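Local coordinates for protein phosphoserine aminotransferase SerC (Cytophaga hutchinsonii ATCC 33406, PDB 3FFR) that probably catalyses the pyridoxal-phosphate-dependent transamination that yields phosphoserine in serine biosynthesis, as a class-V aminotransferase, at residues I77-F87 against I125-I133. Sequence-based numbering, arbitrary orientation.
Sequences IIQNCVEKKSF and ITVPADAEI
The phenyl ring of F87 lies against V127, whose CG2 sits over one face, 4.1 Å from the ring centroid, in a CH-pi contact; T126 O, P128 CD and I125 CG2 approach it obliquely. CG of F87 is anti to the backbone N (chi1 173°), which carries the ring out to the 125-128 run while F87 CB rests on A131 CB.

A second flat group, the E132 carboxylate, takes three backbone N-H groups from the loop after the helix. OE1 accepts E83 N at 2.8 Å in a nearly straight bond (171°), and OE2 accepts K84 N at 2.8 Å, both on syn sides; K85 N reaches OE2 from above the carboxylate plane. K211 adds a salt bridge to OE1, which probably favours the ionised form. With an alanine here, the three N-H groups would probably lose their carboxylate partner and K211 its salt bridge, though not the C81 carbonyl, freeing that loop to shift.

Further along, K85 NZ meets D130 OD2 in a 2.8 Å salt bridge, on the syn side but tilted out of the carboxylate plane, with Y110 OH bonded to both residues. I133 CD1 presses tightly on V82 CG2 (3.4 Å) and touches I77 CG2.

The E132 N to K85 O bond lies just ahead of strand 133-137, and F87 N to I133 O joins it to parallel strand 85-90 in the seven-stranded sheet, with strand 108-113 beyond 85-90, strand 163-167 beyond 133-137, and helix 93-104 packing on I77 and S86.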
loop_
_atom_site.group_PDB
_atom_site.type_symbol
_atom_site.label_atom_id
_atom_site.label_comp_id
_atom_site.label_asym_id
_atom_site.label_seq_id
_atom_site.Cartn_x
_atom_site.Cartn_y
_atom_site.Cartn_z
ATOM N N ILE A 77 -2.807 -11.572 9.614
ATOM C CA ILE A 77 -3.278 -12.169 10.876
ATOM C C ILE A 77 -3.223 -13.688 10.812
ATOM O O ILE A 77 -2.684 -14.361 11.698
ATOM C CB ILE A 77 -4.725 -11.711 11.269
ATOM C CG1 ILE A 77 -4.667 -10.260 11.770
ATOM C CG2 ILE A 77 -5.365 -12.669 12.322
ATOM C CD1 ILE A 77 -6.041 -9.546 11.848
ATOM N N ILE A 78 -3.745 -14.235 9.720
ATOM C CA ILE A 78 -3.806 -15.698 9.586
ATOM C C ILE A 78 -2.403 -16.273 9.382
ATOM O O ILE A 78 -2.016 -17.287 10.007
ATOM C CB ILE A 78 -4.805 -16.120 8.489
ATOM C CG1 ILE A 78 -6.209 -15.605 8.822
ATOM C CG2 ILE A 78 -4.852 -17.652 8.357
ATOM C CD1 ILE A 78 -7.159 -15.603 7.613
ATOM N N GLN A 79 -1.611 -15.616 8.552
ATOM C CA GLN A 79 -0.235 -16.111 8.324
ATOM C C GLN A 79 0.656 -16.110 9.526
ATOM O O GLN A 79 1.468 -17.029 9.730
ATOM C CB GLN A 79 0.464 -15.307 7.212
ATOM C CG GLN A 79 -0.184 -15.495 5.835
ATOM C CD GLN A 79 0.330 -14.499 4.788
ATOM O OE1 GLN A 79 0.815 -13.418 5.128
ATOM N NE2 GLN A 79 0.229 -14.867 3.511
ATOM N N ASN A 80 0.532 -15.061 10.322
ATOM C CA ASN A 80 1.371 -14.890 11.515
ATOM C C ASN A 80 0.892 -15.566 12.775
ATOM O O ASN A 80 1.688 -15.865 13.654
ATOM C CB ASN A 80 1.536 -13.414 11.836
ATOM C CG ASN A 80 2.565 -12.720 10.941
ATOM O OD1 ASN A 80 3.789 -12.714 11.245
ATOM N ND2 ASN A 80 2.069 -12.059 9.867
ATOM N N CYS A 81 -0.402 -15.866 12.837
ATOM C CA CYS A 81 -0.985 -16.274 14.098
ATOM C C CYS A 81 -1.837 -17.531 14.152
ATOM O O CYS A 81 -2.303 -17.904 15.211
ATOM C CB CYS A 81 -1.813 -15.135 14.679
ATOM S SG CYS A 81 -0.932 -13.541 14.847
ATOM N N VAL A 82 -2.007 -18.192 13.023
ATOM C CA VAL A 82 -2.833 -19.390 12.985
ATOM C C VAL A 82 -2.098 -20.555 12.359
ATOM O O VAL A 82 -1.721 -20.515 11.201
ATOM C CB VAL A 82 -4.163 -19.193 12.186
ATOM C CG1 VAL A 82 -5.045 -20.498 12.293
ATOM C CG2 VAL A 82 -4.950 -17.935 12.674
ATOM N N GLU A 83 -1.888 -21.584 13.154
ATOM C CA GLU A 83 -1.253 -22.792 12.643
ATOM C C GLU A 83 -2.285 -23.657 11.928
ATOM O O GLU A 83 -2.062 -24.117 10.796
ATOM C CB GLU A 83 -0.599 -23.613 13.769
ATOM C CG GLU A 83 0.196 -24.796 13.213
ATOM C CD GLU A 83 0.990 -25.542 14.285
ATOM O OE1 GLU A 83 0.869 -25.194 15.462
ATOM O OE2 GLU A 83 1.737 -26.468 13.941
ATOM N N LYS A 84 -3.413 -23.864 12.583
ATOM C CA LYS A 84 -4.443 -24.776 12.084
ATOM C C LYS A 84 -5.865 -24.227 12.007
ATOM O O LYS A 84 -6.529 -24.331 10.976
ATOM C CB LYS A 84 -4.452 -26.026 12.976
ATOM C CG LYS A 84 -3.111 -26.753 13.018
ATOM C CD LYS A 84 -3.121 -28.001 13.860
ATOM C CE LYS A 84 -1.763 -28.675 13.810
ATOM N NZ LYS A 84 -1.333 -28.889 12.382
ATOM N N LYS A 85 -6.327 -23.649 13.118
ATOM C CA LYS A 85 -7.728 -23.227 13.231
ATOM C C LYS A 85 -8.002 -21.859 13.794
ATOM O O LYS A 85 -7.390 -21.412 14.753
ATOM C CB LYS A 85 -8.481 -24.218 14.139
ATOM C CG LYS A 85 -8.390 -25.714 13.763
ATOM C CD LYS A 85 -9.414 -26.549 14.512
ATOM C CE LYS A 85 -9.309 -28.004 14.120
ATOM N NZ LYS A 85 -10.390 -28.827 14.746
ATOM N N SER A 86 -8.949 -21.203 13.142
ATOM C CA SER A 86 -9.454 -19.933 13.610
ATOM C C SER A 86 -10.960 -20.029 13.840
ATOM O O SER A 86 -11.613 -20.988 13.452
ATOM C CB SER A 86 -9.172 -18.851 12.581
ATOM O OG SER A 86 -9.802 -19.173 11.356
ATOM N N PHE A 87 -11.490 -19.000 14.477
ATOM C CA PHE A 87 -12.950 -18.883 14.756
ATOM C C PHE A 87 -13.375 -17.494 14.325
ATOM O O PHE A 87 -12.718 -16.500 14.682
ATOM C CB PHE A 87 -13.208 -19.103 16.252
ATOM C CG PHE A 87 -14.625 -18.839 16.693
ATOM C CD1 PHE A 87 -15.047 -17.559 16.997
ATOM C CD2 PHE A 87 -15.511 -19.877 16.828
ATOM C CE1 PHE A 87 -16.335 -17.329 17.384
ATOM C CE2 PHE A 87 -16.821 -19.646 17.244
ATOM C CZ PHE A 87 -17.229 -18.384 17.504
ATOM N N ILE A 125 -23.316 -18.137 22.540
ATOM C CA ILE A 125 -22.142 -18.508 21.749
ATOM C C ILE A 125 -21.041 -19.178 22.558
ATOM O O ILE A 125 -20.717 -18.737 23.660
ATOM C CB ILE A 125 -21.558 -17.239 21.069
ATOM C CG1 ILE A 125 -22.630 -16.585 20.177
ATOM C CG2 ILE A 125 -20.276 -17.541 20.256
ATOM C CD1 ILE A 125 -22.161 -15.283 19.501
ATOM N N THR A 126 -20.522 -20.273 22.020
ATOM C CA THR A 126 -19.366 -20.930 22.603
ATOM C C THR A 126 -18.257 -20.937 21.534
ATOM O O THR A 126 -18.504 -20.814 20.343
ATOM C CB THR A 126 -19.665 -22.359 23.075
ATOM O OG1 THR A 126 -20.100 -23.129 21.956
ATOM C CG2 THR A 126 -20.723 -22.387 24.194
ATOM N N VAL A 127 -17.023 -21.055 21.988
ATOM C CA VAL A 127 -15.852 -21.082 21.109
ATOM C C VAL A 127 -15.073 -22.356 21.389
ATOM O O VAL A 127 -14.700 -22.619 22.558
ATOM C CB VAL A 127 -14.928 -19.868 21.363
ATOM C CG1 VAL A 127 -13.696 -19.948 20.481
ATOM C CG2 VAL A 127 -15.698 -18.528 21.172
ATOM N N PRO A 128 -14.831 -23.182 20.346
ATOM C CA PRO A 128 -14.064 -24.396 20.588
ATOM C C PRO A 128 -12.703 -24.103 21.168
ATOM O O PRO A 128 -12.036 -23.116 20.811
ATOM C CB PRO A 128 -13.935 -25.028 19.207
ATOM C CG PRO A 128 -15.125 -24.507 18.447
ATOM C CD PRO A 128 -15.382 -23.120 18.970
ATOM N N ALA A 129 -12.274 -25.007 22.031
ATOM C CA ALA A 129 -11.000 -24.856 22.709
ATOM C C ALA A 129 -9.815 -24.812 21.772
ATOM O O ALA A 129 -8.805 -24.147 22.056
ATOM C CB ALA A 129 -10.822 -25.991 23.772
ATOM N N ASP A 130 -9.927 -25.517 20.658
ATOM C CA ASP A 130 -8.794 -25.609 19.699
ATOM C C ASP A 130 -8.747 -24.456 18.689
ATOM O O ASP A 130 -7.898 -24.420 17.817
ATOM C CB ASP A 130 -8.714 -26.971 18.997
ATOM C CG ASP A 130 -9.892 -27.264 18.115
ATOM O OD1 ASP A 130 -10.847 -26.456 18.098
ATOM O OD2 ASP A 130 -9.858 -28.333 17.452
ATOM N N ALA A 131 -9.677 -23.515 18.824
ATOM C CA ALA A 131 -9.620 -22.266 18.018
ATOM C C ALA A 131 -8.445 -21.449 18.568
ATOM O O ALA A 131 -8.372 -21.184 19.772
ATOM C CB ALA A 131 -10.916 -21.452 18.126
ATOM N N GLU A 132 -7.544 -21.035 17.687
ATOM C CA GLU A 132 -6.330 -20.301 18.088
ATOM C C GLU A 132 -6.553 -18.818 18.165
ATOM O O GLU A 132 -5.851 -18.101 18.888
ATOM C CB GLU A 132 -5.176 -20.591 17.118
ATOM C CG GLU A 132 -4.809 -22.039 17.076
ATOM C CD GLU A 132 -3.862 -22.377 15.928
ATOM O OE1 GLU A 132 -2.844 -21.664 15.813
ATOM O OE2 GLU A 132 -4.123 -23.379 15.197
ATOM N N ILE A 133 -7.486 -18.364 17.337
ATOM C CA ILE A 133 -7.840 -16.941 17.276
ATOM C C ILE A 133 -9.348 -16.817 17.142
ATOM O O ILE A 133 -10.020 -17.750 16.682
ATOM C CB ILE A 133 -7.100 -16.180 16.145
ATOM C CG1 ILE A 133 -7.709 -16.493 14.772
ATOM C CG2 ILE A 133 -5.550 -16.477 16.165
ATOM C CD1 ILE A 133 -7.198 -15.543 13.614
#